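PDB 3F0Y: fiber protein from Human adenovirus 14, which forms the trimeric knob at the end of the viral fibre, through which the virus probably attaches to host-cell receptors such as CD46. Local coordinates for residues Glu135-Gly140 and Ser157-Gln162; Pro120-Tyr125 and Thr169-Arg174; Ala54-Ile59 and Phe199-Ile204. One frame throughout, in Å; residues are numbered along the deposited sequence.

Interaction 1: residues Glu135-Gly140 and Ser157-Gln162; sequences ENYIYG and SVMLNQ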
ATOM      1  N   GLU A 135      14.556  12.698  -1.445  1.00 18.64           N
ATOM      2  CA  GLU A 135      14.408  11.241  -1.407  1.00 18.55           C
ATOM      3  C   GLU A 135      14.052  10.713  -0.015  1.00 18.30           C
ATOM      4  O   GLU A 135      13.597   9.578   0.123  1.00 18.00           O
ATOM      5  CB  GLU A 135      15.688  10.571  -1.915  1.00 18.55           C
ATOM      6  CG  GLU A 135      16.008  10.904  -3.369  1.00 18.68           C
ATOM      7  CD  GLU A 135      17.365  10.394  -3.805  1.00 18.85           C
ATOM      8  OE1 GLU A 135      17.654   9.205  -3.574  1.00 19.69           O
ATOM      9  OE2 GLU A 135      18.137  11.180  -4.392  1.00 19.68           O
ATOM     10  N   ASN A 136      14.248  11.543   1.008  1.00 18.06           N
ATOM     11  CA  ASN A 136      13.950  11.172   2.390  1.00 18.06           C
ATOM     12  C   ASN A 136      12.462  11.222   2.748  1.00 17.90           C
ATOM     13  O   ASN A 136      12.082  10.794   3.838  1.00 17.84           O
ATOM     14  CB  ASN A 136      14.730  12.077   3.349  1.00 18.13           C
ATOM     15  CG  ASN A 136      16.228  11.891   3.234  1.00 18.51           C
ATOM     16  OD1 ASN A 136      16.902  12.624   2.513  1.00 19.52           O
ATOM     17  ND2 ASN A 136      16.756  10.897   3.934  1.00 19.38           N
ATOM     18  N   TYR A 137      11.628  11.726   1.839  1.00 17.74           N
ATOM     19  CA  TYR A 137      10.221  11.982   2.138  1.00 17.61           C
ATOM     20  C   TYR A 137       9.260  10.957   1.533  1.00 17.35           C
ATOM     21  O   TYR A 137       9.377  10.577   0.366  1.00 16.75           O
ATOM     22  CB  TYR A 137       9.827  13.381   1.667  1.00 18.18           C
ATOM     23  CG  TYR A 137      10.538  14.490   2.403  1.00 18.48           C
ATOM     24  CD1 TYR A 137      11.672  15.091   1.867  1.00 19.14           C
ATOM     25  CD2 TYR A 137      10.075  14.944   3.637  1.00 19.00           C
ATOM     26  CE1 TYR A 137      12.329  16.115   2.537  1.00 19.00           C
ATOM     27  CE2 TYR A 137      10.727  15.969   4.316  1.00 19.06           C
ATOM     28  CZ  TYR A 137      11.853  16.549   3.760  1.00 19.09           C
ATOM     29  OH  TYR A 137      12.510  17.564   4.422  1.00 19.66           O
ATOM     30  N   ILE A 138       8.310  10.527   2.357  1.00 17.09           N
ATOM     31  CA  ILE A 138       7.216   9.660   1.942  1.00 16.98           C
ATOM     32  C   ILE A 138       5.917  10.337   2.366  1.00 16.80           C
ATOM     33  O   ILE A 138       5.842  10.914   3.453  1.00 16.78           O
ATOM     34  CB  ILE A 138       7.329   8.272   2.605  1.00 16.98           C
ATOM     35  CG1 ILE A 138       8.475   7.473   1.982  1.00 17.16           C
ATOM     36  CG2 ILE A 138       6.024   7.498   2.481  1.00 17.18           C
ATOM     37  CD1 ILE A 138       8.865   6.249   2.782  1.00 17.10           C
ATOM     38  N   TYR A 139       4.901  10.280   1.509  1.00 16.62           N
ATOM     39  CA  TYR A 139       3.633  10.948   1.778  1.00 16.55           C
ATOM     40  C   TYR A 139       2.453  10.002   1.627  1.00 16.57           C
ATOM     41  O   TYR A 139       2.511   9.022   0.883  1.00 16.39           O
ATOM     42  CB  TYR A 139       3.438  12.129   0.832  1.00 16.47           C
ATOM     43  CG  TYR A 139       4.588  13.107   0.818  1.00 16.33           C
ATOM     44  CD1 TYR A 139       5.585  13.017  -0.144  1.00 16.25           C
ATOM     45  CD2 TYR A 139       4.677  14.124   1.764  1.00 16.42           C
ATOM     46  CE1 TYR A 139       6.644  13.913  -0.170  1.00 16.23           C
ATOM     47  CE2 TYR A 139       5.734  15.026   1.749  1.00 16.44           C
ATOM     48  CZ  TYR A 139       6.711  14.916   0.777  1.00 16.46           C
ATOM     49  OH  TYR A 139       7.761  15.805   0.753  1.00 16.60           O
ATOM     50  N   GLY A 140       1.376  10.317   2.332  1.00 16.56           N
ATOM     51  CA  GLY A 140       0.154   9.542   2.233  1.00 16.65           C
ATOM     52  C   GLY A 140      -0.970  10.167   3.021  1.00 16.77           C
ATOM     53  O   GLY A 140      -0.887  11.331   3.429  1.00 16.64           O
ATOM     54  N   SER A 157       3.028  12.771   6.541  1.00 18.60           N
ATOM     55  CA  SER A 157       4.347  12.966   5.967  1.00 18.72           C
ATOM     56  C   SER A 157       5.323  12.140   6.789  1.00 18.71           C
ATOM     57  O   SER A 157       5.349  12.242   8.014  1.00 18.90           O
ATOM     58  CB  SER A 157       4.731  14.444   6.015  1.00 18.74           C
ATOM     59  OG  SER A 157       5.965  14.675   5.361  1.00 19.83           O
ATOM     60  N   VAL A 158       6.103  11.304   6.111  1.00 18.68           N
ATOM     61  CA  VAL A 158       7.173  10.556   6.749  1.00 18.68           C
ATOM     62  C   VAL A 158       8.502  11.055   6.201  1.00 18.77           C
ATOM     63  O   VAL A 158       8.659  11.207   4.989  1.00 18.64           O
ATOM     64  CB  VAL A 158       7.041   9.042   6.489  1.00 18.66           C
ATOM     65  CG1 VAL A 158       8.203   8.283   7.120  1.00 18.45           C
ATOM     66  CG2 VAL A 158       5.714   8.527   7.013  1.00 18.60           C
ATOM     67  N   MET A 159       9.444  11.343   7.095  1.00 18.82           N
ATOM     68  CA  MET A 159      10.809  11.643   6.694  1.00 18.97           C
ATOM     69  C   MET A 159      11.726  10.597   7.306  1.00 18.92           C
ATOM     70  O   MET A 159      11.725  10.394   8.520  1.00 18.75           O
ATOM     71  CB  MET A 159      11.239  13.043   7.136  1.00 18.92           C
ATOM     72  CG  MET A 159      12.551  13.490   6.495  1.00 18.98           C
ATOM     73  SD  MET A 159      13.048  15.173   6.910  1.00 19.65           S
ATOM     74  CE  MET A 159      13.499  14.979   8.631  1.00 19.09           C
ATOM     75  N   LEU A 160      12.493   9.929   6.453  1.00 19.04           N
ATOM     76  CA  LEU A 160      13.444   8.919   6.893  1.00 19.34           C
ATOM     77  C   LEU A 160      14.830   9.535   6.981  1.00 19.52           C
ATOM     78  O   LEU A 160      15.274  10.203   6.049  1.00 19.66           O
ATOM     79  CB  LEU A 160      13.454   7.745   5.917  1.00 19.17           C
ATOM     80  CG  LEU A 160      12.095   7.082   5.688  1.00 18.85           C
ATOM     81  CD1 LEU A 160      12.210   5.978   4.654  1.00 18.62           C
ATOM     82  CD2 LEU A 160      11.527   6.544   6.990  1.00 18.54           C
ATOM     83  N   ASN A 161      15.504   9.308   8.107  1.00 19.88           N
ATOM     84  CA  ASN A 161      16.863   9.798   8.329  1.00 20.30           C
ATOM     85  C   ASN A 161      16.974  11.317   8.118  1.00 20.76           C
ATOM     86  O   ASN A 161      16.375  12.075   8.878  1.00 20.92           O
ATOM     87  CB  ASN A 161      17.851   8.997   7.471  1.00 20.13           C
ATOM     88  CG  ASN A 161      17.884   7.523   7.847  1.00 19.70           C
ATOM     89  OD1 ASN A 161      17.526   7.148   8.963  1.00 18.87           O
ATOM     90  ND2 ASN A 161      18.311   6.681   6.913  1.00 18.95           N
ATOM     91  N   GLN A 162      17.720  11.752   7.099  1.00 21.46           N
ATOM     92  CA  GLN A 162      17.889  13.174   6.755  1.00 21.77           C
ATOM     93  C   GLN A 162      18.714  13.967   7.770  1.00 22.02           C
ATOM     94  O   GLN A 162      19.756  14.526   7.422  1.00 22.14           O
ATOM     95  CB  GLN A 162      16.535  13.864   6.507  1.00 21.81           C
ATOM     96  CG  GLN A 162      16.634  15.349   6.157  1.00 22.47           C
ATOM     97  CD  GLN A 162      17.636  15.633   5.058  1.00 24.09           C
ATOM     98  OE1 GLN A 162      17.595  15.017   3.995  1.00 25.91           O
ATOM     99  NE2 GLN A 162      18.545  16.570   5.309  1.00 25.52           N
TER

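Interaction 2: residues Pro120-Tyr125 and Thr169-Arg174; sequences PSTTAY and TSYCIR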
ATOM      1  N   PRO A 120      15.585   2.239   8.100  1.00 17.65           N
ATOM      2  CA  PRO A 120      15.640   2.860   6.779  1.00 17.46           C
ATOM      3  C   PRO A 120      17.080   2.988   6.296  1.00 17.21           C
ATOM      4  O   PRO A 120      17.939   3.483   7.029  1.00 16.71           O
ATOM      5  CB  PRO A 120      15.015   4.241   7.009  1.00 17.29           C
ATOM      6  CG  PRO A 120      15.215   4.514   8.449  1.00 17.44           C
ATOM      7  CD  PRO A 120      15.126   3.185   9.133  1.00 17.52           C
ATOM      8  N   SER A 121      17.333   2.519   5.076  1.00 17.18           N
ATOM      9  CA  SER A 121      18.668   2.538   4.492  1.00 17.23           C
ATOM     10  C   SER A 121      19.255   3.945   4.462  1.00 17.27           C
ATOM     11  O   SER A 121      18.615   4.879   3.982  1.00 17.20           O
ATOM     12  CB  SER A 121      18.629   1.973   3.068  1.00 17.13           C
ATOM     13  OG  SER A 121      19.830   2.258   2.374  1.00 16.81           O
ATOM     14  N   THR A 122      20.474   4.090   4.974  1.00 17.41           N
ATOM     15  CA  THR A 122      21.201   5.355   4.875  1.00 17.58           C
ATOM     16  C   THR A 122      21.712   5.580   3.451  1.00 17.60           C
ATOM     17  O   THR A 122      22.069   6.698   3.088  1.00 17.68           O
ATOM     18  CB  THR A 122      22.379   5.423   5.866  1.00 17.69           C
ATOM     19  OG1 THR A 122      23.237   4.294   5.676  1.00 18.07           O
ATOM     20  CG2 THR A 122      21.867   5.438   7.300  1.00 17.74           C
ATOM     21  N   THR A 123      21.751   4.515   2.650  1.00 17.64           N
ATOM     22  CA  THR A 123      22.086   4.627   1.235  1.00 17.69           C
ATOM     23  C   THR A 123      20.898   5.170   0.447  1.00 17.63           C
ATOM     24  O   THR A 123      21.074   6.016  -0.418  1.00 17.57           O
ATOM     25  CB  THR A 123      22.528   3.276   0.643  1.00 17.71           C
ATOM     26  OG1 THR A 123      23.603   2.743   1.426  1.00 17.89           O
ATOM     27  CG2 THR A 123      22.993   3.444  -0.797  1.00 17.79           C
ATOM     28  N   ALA A 124      19.698   4.685   0.752  1.00 17.62           N
ATOM     29  CA  ALA A 124      18.476   5.168   0.105  1.00 17.66           C
ATOM     30  C   ALA A 124      18.025   6.506   0.689  1.00 17.76           C
ATOM     31  O   ALA A 124      17.530   7.370  -0.038  1.00 17.74           O
ATOM     32  CB  ALA A 124      17.361   4.135   0.241  1.00 17.58           C
ATOM     33  N   TYR A 125      18.198   6.660   2.001  1.00 17.78           N
ATOM     34  CA  TYR A 125      17.738   7.836   2.741  1.00 18.02           C
ATOM     35  C   TYR A 125      18.911   8.417   3.534  1.00 18.29           C
ATOM     36  O   TYR A 125      19.112   8.082   4.706  1.00 18.24           O
ATOM     37  CB  TYR A 125      16.570   7.446   3.655  1.00 17.61           C
ATOM     38  CG  TYR A 125      15.592   6.535   2.952  1.00 17.28           C
ATOM     39  CD1 TYR A 125      15.519   5.182   3.267  1.00 16.97           C
ATOM     40  CD2 TYR A 125      14.781   7.017   1.934  1.00 16.87           C
ATOM     41  CE1 TYR A 125      14.644   4.341   2.605  1.00 16.83           C
ATOM     42  CE2 TYR A 125      13.900   6.184   1.266  1.00 16.92           C
ATOM     43  CZ  TYR A 125      13.837   4.845   1.606  1.00 17.01           C
ATOM     44  OH  TYR A 125      12.970   4.004   0.950  1.00 16.51           O
ATOM     45  N   THR A 169      22.417   8.820  17.247  1.00 22.54           N
ATOM     46  CA  THR A 169      21.219   8.618  16.431  1.00 22.12           C
ATOM     47  C   THR A 169      21.621   8.250  15.003  1.00 21.63           C
ATOM     48  O   THR A 169      21.933   9.124  14.191  1.00 21.74           O
ATOM     49  CB  THR A 169      20.324   9.872  16.418  1.00 22.21           C
ATOM     50  OG1 THR A 169      19.906  10.176  17.755  1.00 22.50           O
ATOM     51  CG2 THR A 169      19.096   9.641  15.552  1.00 22.51           C
ATOM     52  N   SER A 170      21.609   6.952  14.708  1.00 20.89           N
ATOM     53  CA  SER A 170      22.048   6.439  13.409  1.00 20.39           C
ATOM     54  C   SER A 170      20.911   6.317  12.395  1.00 19.87           C
ATOM     55  O   SER A 170      21.158   6.327  11.189  1.00 19.67           O
ATOM     56  CB  SER A 170      22.721   5.076  13.581  1.00 20.47           C
ATOM     57  OG  SER A 170      23.835   5.165  14.451  1.00 20.52           O
ATOM     58  N   TYR A 171      19.678   6.173  12.881  1.00 19.30           N
ATOM     59  CA  TYR A 171      18.502   6.069  12.011  1.00 18.98           C
ATOM     60  C   TYR A 171      17.330   6.852  12.581  1.00 18.63           C
ATOM     61  O   TYR A 171      17.168   6.937  13.801  1.00 18.35           O
ATOM     62  CB  TYR A 171      18.101   4.605  11.818  1.00 18.76           C
ATOM     63  CG  TYR A 171      19.249   3.726  11.389  1.00 18.69           C
ATOM     64  CD1 TYR A 171      19.969   2.984  12.323  1.00 18.49           C
ATOM     65  CD2 TYR A 171      19.635   3.656  10.055  1.00 18.50           C
ATOM     66  CE1 TYR A 171      21.031   2.182  11.935  1.00 18.52           C
ATOM     67  CE2 TYR A 171      20.697   2.860   9.659  1.00 18.69           C
ATOM     68  CZ  TYR A 171      21.392   2.127  10.602  1.00 18.66           C
ATOM     69  OH  TYR A 171      22.444   1.340  10.205  1.00 18.85           O
ATOM     70  N   CYS A 172      16.514   7.421  11.692  1.00 18.64           N
ATOM     71  CA  CYS A 172      15.356   8.214  12.097  1.00 18.65           C
ATOM     72  C   CYS A 172      14.126   7.893  11.256  1.00 18.35           C
ATOM     73  O   CYS A 172      14.219   7.708  10.039  1.00 18.07           O
ATOM     74  CB  CYS A 172      15.652   9.712  11.969  1.00 18.74           C
ATOM     75  SG  CYS A 172      17.221  10.231  12.659  1.00 20.59           S
ATOM     76  N   ILE A 173      12.978   7.828  11.925  1.00 18.11           N
ATOM     77  CA  ILE A 173      11.682   7.805  11.265  1.00 17.98           C
ATOM     78  C   ILE A 173      10.824   8.866  11.945  1.00 17.76           C
ATOM     79  O   ILE A 173      10.522   8.759  13.130  1.00 17.59           O
ATOM     80  CB  ILE A 173      10.991   6.430  11.388  1.00 17.95           C
ATOM     81  CG1 ILE A 173      11.877   5.319  10.815  1.00 17.99           C
ATOM     82  CG2 ILE A 173       9.648   6.447  10.672  1.00 18.06           C
ATOM     83  CD1 ILE A 173      11.301   3.928  11.003  1.00 18.01           C
ATOM     84  N   ARG A 174      10.463   9.902  11.194  1.00 17.68           N
ATOM     85  CA  ARG A 174       9.610  10.970  11.700  1.00 17.70           C
ATOM     86  C   ARG A 174       8.293  10.937  10.942  1.00 17.48           C
ATOM     87  O   ARG A 174       8.265  11.170   9.737  1.00 17.46           O
ATOM     88  CB  ARG A 174      10.283  12.326  11.513  1.00 17.78           C
ATOM     89  CG  ARG A 174      11.556  12.517  12.323  1.00 17.92           C
ATOM     90  CD  ARG A 174      12.033  13.953  12.216  1.00 18.27           C
ATOM     91  NE  ARG A 174      13.185  14.249  13.068  1.00 18.48           N
ATOM     92  CZ  ARG A 174      14.461  14.184  12.688  1.00 19.11           C
ATOM     93  NH1 ARG A 174      14.797  13.805  11.458  1.00 19.61           N
ATOM     94  NH2 ARG A 174      15.414  14.500  13.557  1.00 19.25           N
TER

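Interaction 3: residues Ala54-Ile59 and Phe199-Ile204; sequences AFVYVI and FTFYYI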
ATOM      1  N   ALA A  54       5.931  -0.772   6.638  1.00 15.86           N
ATOM      2  CA  ALA A  54       5.686  -0.028   7.873  1.00 15.92           C
ATOM      3  C   ALA A  54       4.199   0.277   7.992  1.00 15.94           C
ATOM      4  O   ALA A  54       3.597   0.813   7.069  1.00 15.86           O
ATOM      5  CB  ALA A  54       6.497   1.256   7.888  1.00 15.96           C
ATOM      6  N   PHE A  55       3.632  -0.059   9.147  1.00 15.85           N
ATOM      7  CA  PHE A  55       2.194  -0.040   9.382  1.00 15.97           C
ATOM      8  C   PHE A  55       1.970   0.712  10.692  1.00 16.09           C
ATOM      9  O   PHE A  55       2.346   0.224  11.758  1.00 16.00           O
ATOM     10  CB  PHE A  55       1.719  -1.495   9.472  1.00 15.86           C
ATOM     11  CG  PHE A  55       0.265  -1.672   9.816  1.00 15.82           C
ATOM     12  CD1 PHE A  55      -0.696  -1.739   8.815  1.00 15.86           C
ATOM     13  CD2 PHE A  55      -0.135  -1.847  11.138  1.00 15.91           C
ATOM     14  CE1 PHE A  55      -2.034  -1.941   9.125  1.00 15.96           C
ATOM     15  CE2 PHE A  55      -1.473  -2.045  11.454  1.00 15.96           C
ATOM     16  CZ  PHE A  55      -2.422  -2.095  10.448  1.00 15.76           C
ATOM     17  N   VAL A  56       1.390   1.910  10.611  1.00 16.19           N
ATOM     18  CA  VAL A  56       1.371   2.813  11.765  1.00 16.38           C
ATOM     19  C   VAL A  56       0.044   3.547  11.976  1.00 16.60           C
ATOM     20  O   VAL A  56      -0.595   4.002  11.025  1.00 16.53           O
ATOM     21  CB  VAL A  56       2.529   3.843  11.680  1.00 16.32           C
ATOM     22  CG1 VAL A  56       2.319   4.810  10.516  1.00 16.07           C
ATOM     23  CG2 VAL A  56       2.685   4.597  12.998  1.00 16.27           C
ATOM     24  N   TYR A  57      -0.368   3.638  13.236  1.00 16.85           N
ATOM     25  CA  TYR A  57      -1.476   4.504  13.629  1.00 17.06           C
ATOM     26  C   TYR A  57      -1.374   4.856  15.104  1.00 17.20           C
ATOM     27  O   TYR A  57      -0.546   4.303  15.832  1.00 17.13           O
ATOM     28  CB  TYR A  57      -2.838   3.873  13.309  1.00 17.14           C
ATOM     29  CG  TYR A  57      -3.128   2.548  13.979  1.00 17.32           C
ATOM     30  CD1 TYR A  57      -2.520   1.377  13.539  1.00 17.43           C
ATOM     31  CD2 TYR A  57      -4.036   2.459  15.032  1.00 17.20           C
ATOM     32  CE1 TYR A  57      -2.791   0.158  14.140  1.00 17.38           C
ATOM     33  CE2 TYR A  57      -4.316   1.241  15.639  1.00 17.29           C
ATOM     34  CZ  TYR A  57      -3.689   0.095  15.187  1.00 17.20           C
ATOM     35  OH  TYR A  57      -3.955  -1.119  15.776  1.00 17.90           O
ATOM     36  N   VAL A  58      -2.209   5.797  15.530  1.00 17.48           N
ATOM     37  CA  VAL A  58      -2.200   6.263  16.907  1.00 17.85           C
ATOM     38  C   VAL A  58      -3.568   6.063  17.544  1.00 18.04           C
ATOM     39  O   VAL A  58      -4.598   6.207  16.887  1.00 17.81           O
ATOM     40  CB  VAL A  58      -1.785   7.749  17.002  1.00 17.90           C
ATOM     41  CG1 VAL A  58      -0.411   7.951  16.388  1.00 18.14           C
ATOM     42  CG2 VAL A  58      -2.805   8.645  16.323  1.00 18.41           C
ATOM     43  N   ILE A  59      -3.562   5.700  18.823  1.00 18.48           N
ATOM     44  CA  ILE A  59      -4.777   5.634  19.621  1.00 18.81           C
ATOM     45  C   ILE A  59      -4.584   6.588  20.792  1.00 19.06           C
ATOM     46  O   ILE A  59      -3.718   6.370  21.641  1.00 19.20           O
ATOM     47  CB  ILE A  59      -5.053   4.211  20.137  1.00 18.89           C
ATOM     48  CG1 ILE A  59      -5.123   3.221  18.972  1.00 19.09           C
ATOM     49  CG2 ILE A  59      -6.350   4.176  20.940  1.00 18.72           C
ATOM     50  CD1 ILE A  59      -5.157   1.780  19.403  1.00 19.17           C
ATOM     51  N   PHE A 199      -1.816   3.615   8.563  1.00 16.19           N
ATOM     52  CA  PHE A 199      -1.100   4.045   7.373  1.00 16.23           C
ATOM     53  C   PHE A 199       0.021   3.057   7.105  1.00 16.12           C
ATOM     54  O   PHE A 199       0.847   2.796   7.982  1.00 15.74           O
ATOM     55  CB  PHE A 199      -0.526   5.447   7.556  1.00 16.27           C
ATOM     56  CG  PHE A 199       0.311   5.911   6.395  1.00 16.10           C
ATOM     57  CD1 PHE A 199      -0.223   5.948   5.113  1.00 16.17           C
ATOM     58  CD2 PHE A 199       1.627   6.309   6.582  1.00 16.01           C
ATOM     59  CE1 PHE A 199       0.542   6.371   4.036  1.00 16.17           C
ATOM     60  CE2 PHE A 199       2.399   6.742   5.508  1.00 16.29           C
ATOM     61  CZ  PHE A 199       1.855   6.771   4.234  1.00 16.08           C
ATOM     62  N   THR A 200       0.036   2.505   5.895  1.00 16.18           N
ATOM     63  CA  THR A 200       1.101   1.607   5.473  1.00 16.30           C
ATOM     64  C   THR A 200       1.999   2.306   4.464  1.00 16.36           C
ATOM     65  O   THR A 200       1.523   2.813   3.451  1.00 16.25           O
ATOM     66  CB  THR A 200       0.550   0.317   4.851  1.00 16.30           C
ATOM     67  OG1 THR A 200      -0.278  -0.352   5.809  1.00 16.80           O
ATOM     68  CG2 THR A 200       1.689  -0.611   4.442  1.00 16.25           C
ATOM     69  N   PHE A 201       3.294   2.343   4.760  1.00 16.42           N
ATOM     70  CA  PHE A 201       4.280   2.837   3.812  1.00 16.69           C
ATOM     71  C   PHE A 201       5.449   1.874   3.717  1.00 16.87           C
ATOM     72  O   PHE A 201       5.598   0.972   4.546  1.00 16.97           O
ATOM     73  CB  PHE A 201       4.754   4.252   4.167  1.00 16.70           C
ATOM     74  CG  PHE A 201       5.453   4.359   5.493  1.00 16.79           C
ATOM     75  CD1 PHE A 201       6.838   4.422   5.560  1.00 16.75           C
ATOM     76  CD2 PHE A 201       4.725   4.433   6.673  1.00 16.87           C
ATOM     77  CE1 PHE A 201       7.486   4.540   6.784  1.00 16.70           C
ATOM     78  CE2 PHE A 201       5.366   4.548   7.899  1.00 16.89           C
ATOM     79  CZ  PHE A 201       6.750   4.602   7.953  1.00 16.76           C
ATOM     80  N   TYR A 202       6.264   2.081   2.689  1.00 17.00           N
ATOM     81  CA  TYR A 202       7.368   1.183   2.385  0.50 17.10           C
ATOM     82  C   TYR A 202       8.669   1.959   2.257  1.00 17.12           C
ATOM     83  O   TYR A 202       8.680   3.107   1.815  1.00 17.12           O
ATOM     84  CB  TYR A 202       7.074   0.411   1.096  0.50 17.26           C
ATOM     85  CG  TYR A 202       5.660  -0.115   1.034  0.50 17.41           C
ATOM     86  CD1 TYR A 202       5.372  -1.444   1.327  0.50 17.48           C
ATOM     87  CD2 TYR A 202       4.600   0.730   0.710  0.50 17.46           C
ATOM     88  CE1 TYR A 202       4.070  -1.918   1.281  0.50 17.51           C
ATOM     89  CE2 TYR A 202       3.302   0.268   0.661  0.50 17.51           C
ATOM     90  CZ  TYR A 202       3.041  -1.054   0.947  0.50 17.53           C
ATOM     91  OH  TYR A 202       1.746  -1.506   0.897  0.50 18.01           O
ATOM     92  N   TYR A 203       9.762   1.326   2.664  1.00 17.19           N
ATOM     93  CA  TYR A 203      11.071   1.919   2.495  1.00 17.36           C
ATOM     94  C   TYR A 203      12.135   0.848   2.328  1.00 17.65           C
ATOM     95  O   TYR A 203      11.974  -0.282   2.797  1.00 17.27           O
ATOM     96  CB  TYR A 203      11.410   2.883   3.640  1.00 17.15           C
ATOM     97  CG  TYR A 203      11.455   2.292   5.035  1.00 16.93           C
ATOM     98  CD1 TYR A 203      12.563   1.573   5.475  1.00 16.67           C
ATOM     99  CD2 TYR A 203      10.410   2.496   5.933  1.00 16.77           C
ATOM    100  CE1 TYR A 203      12.619   1.051   6.763  1.00 16.78           C
ATOM    101  CE2 TYR A 203      10.456   1.979   7.224  1.00 16.80           C
ATOM    102  CZ  TYR A 203      11.565   1.257   7.631  1.00 16.77           C
ATOM    103  OH  TYR A 203      11.619   0.744   8.907  1.00 17.05           O
ATOM    104  N   ILE A 204      13.207   1.216   1.635  1.00 18.11           N
ATOM    105  CA  ILE A 204      14.321   0.315   1.385  1.00 18.70           C
ATOM    106  C   ILE A 204      15.081   0.150   2.689  1.00 19.18           C
ATOM    107  O   ILE A 204      15.491   1.133   3.307  1.00 18.94           O
ATOM    108  CB  ILE A 204      15.257   0.861   0.294  1.00 18.57           C
ATOM    109  CG1 ILE A 204      14.514   0.950  -1.044  1.00 18.69           C
ATOM    110  CG2 ILE A 204      16.490  -0.025   0.156  1.00 18.28           C
ATOM    111  CD1 ILE A 204      15.255   1.727  -2.104  1.00 18.85           C
TER

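Interaction 1: residues Glu135-Gly140 and Ser157-Gln162
Ile138 and Val158 form a hydrogen-bonded pair in an antiparallel ladder that joins strands 137-145 and 151-160, near the open end of the hairpin they build at one margin of the knob's R sheet. Ile138 N reaches Val158 O at 2.7 Å, and the return bond from Val158 N to Ile138 O has the same length. Two residues on, Leu160 N donates to Asn136 O in the plane of that carbonyl. The two faces of the ladder differ in character. Ile138, Val158 and Leu160 lie on the inner side, where CD1 of Ile138 meets CD1 of Leu160 at 3.8 Å and Phe201 of the facing sheet packs on Ile138 and Val158. On the other side, Tyr137 and Met159 run alongside each other in a Met-aromatic contact. Met159 CG sits over the ring face of Tyr137, 4.2 Å from its centroid; it is anti to the backbone N (chi1 -169°) and the chain stays extended to the sulfur, which brings SD obliquely to the ring, 3.5 Å from Tyr137 OH. Ser157 OG approaches Tyr139 CE2, and Tyr139 OH bonds to Thr145 of the second subunit. Past the strand end, Asn136 ND2 donates to Leu160 O at 2.7 Å and also to Pro126 O. A buried side-chain amide thus carries on the pairing where the backbone bonds between the two strands stop, and two acceptors on its nitrogen should restrict its rotation.

Interaction 2: residues Pro120-Tyr125 and Thr169-Arg174
Tyr171 reaches across from the start of strand 171-180 to the loop carrying Pro120 and Thr122, and nearly every level of its side chain has a neighbour there. Its CB lies 4.3 Å from Pro120 CD, at the flank of the proline ring. CG, anti to the carbonyl carbon (chi1 -51°), turns the ring toward Pro120 and Thr122. CD2 comes 3.5 Å from Pro120 O, an oxygen that accepts a hydrogen bond from Asn161 ND2. Further out, CE2 touches Thr122 CG2 at 3.7 Å, the threonine methyl approaching the ring obliquely with its side chain roughly perpendicular to that of the tyrosine. At the tip, OH is hydrogen-bonded to OE2 of Glu206, whose OE1 accepts from Thr122 N, so a single carboxylate serves both the strand and the loop. The strand enters the sheet through a classic beta bulge, Ser170 and Tyr171 together facing Phe82 of strand 73-82, in what is known in adenovirus knobs as the R sheet. The loop is itself held in shape: Ser121 OG accepts from Ala124 N at 2.9 Å in an ST motif, and Ser121 O takes Tyr125 N at 2.7 Å, closing a single helix-like turn over residues 121-125. Beyond the tyrosine, Pro120 also leans on the strand itself. Its CG lies 3.7 Å from Cys172 O and 4.2 Å from Ile173 CG1, the ring and the isoleucine branch meeting at a slant. Leu160 and Tyr203 pack against both Pro120 and Ile173, extending this apolar patch into the interior between the two sheets.

Interaction 3: residues Ala54-Ile59 and Phe199-Ile204
Ala54 O is approached by two groups of the opposing strand: Phe201 N donates to it at 2.8 Å, lying in the plane of the carbonyl, and Thr200 CA comes within 3.1 Å in a CA-H...O contact. The same residue returns a bond through Ala54 N to Phe201 O at 2.7 Å, almost in line with the C=O bond. Two residues along, Val56 and Phe199 make a second pair of reciprocal N-H...O bonds, with both donors tilted by about 25° from the carbonyl planes. Strand 199-204 thereby joins strand 51-60 as the outermost antiparallel member, within the chain, of the V sheet of the knob's beta sandwich. Ala54, Val56, Phe199 and Phe201 turn toward the other sheet. Phe201 CG stands between the backbone N and the carbonyl carbon (chi1 63°), which carries the ring under Ala54 so that the methyl CB rests over its face, 3.5 Å from the centroid, in a CH-pi contact. Val56 CG1 instead meets ring edges: it lies 4.0 Å from Phe201 CE2 and also near the plane of the Phe199 ring. Val158 of strand 151-160 packs against both phenylalanines from across the sandwich. Phe55 and Thr200 occupy the opposite face as a non-hydrogen-bonded pair. Thr200 OG1 is set at the rim of the Phe55 ring, close to its plane and 3.3 Å from CD1. On this side Phe55 also packs against Leu51 of the third subunit, and Thr200 against Tyr202 of that subunit.

In the fold
From the N terminus the chain first lays down 54-59, the opening half of interaction 3, which closes only when 199-204 returns near the C terminus. Inside that long loop, 120-125 precedes the hairpin and meets 169-174 after it, closing interaction 2. Interaction 1, between 135-140 and 157-162, is nested innermost, so the three enclose one another without crossing. Interaction 1 pairs two strands of the R sheet, interaction 3 pairs two of the facing V sheet, and interaction 2 ties the loop before strand 137-145 to strand 171-180, neighbour of 151-160. They touch directly: Asn161 ND2 hydrogen-bonds Tyr125 O, Asn161 N pairs with Cys172 O, Tyr125 OH bonds to Ile204 N, and Ile138 packs on Tyr202 O.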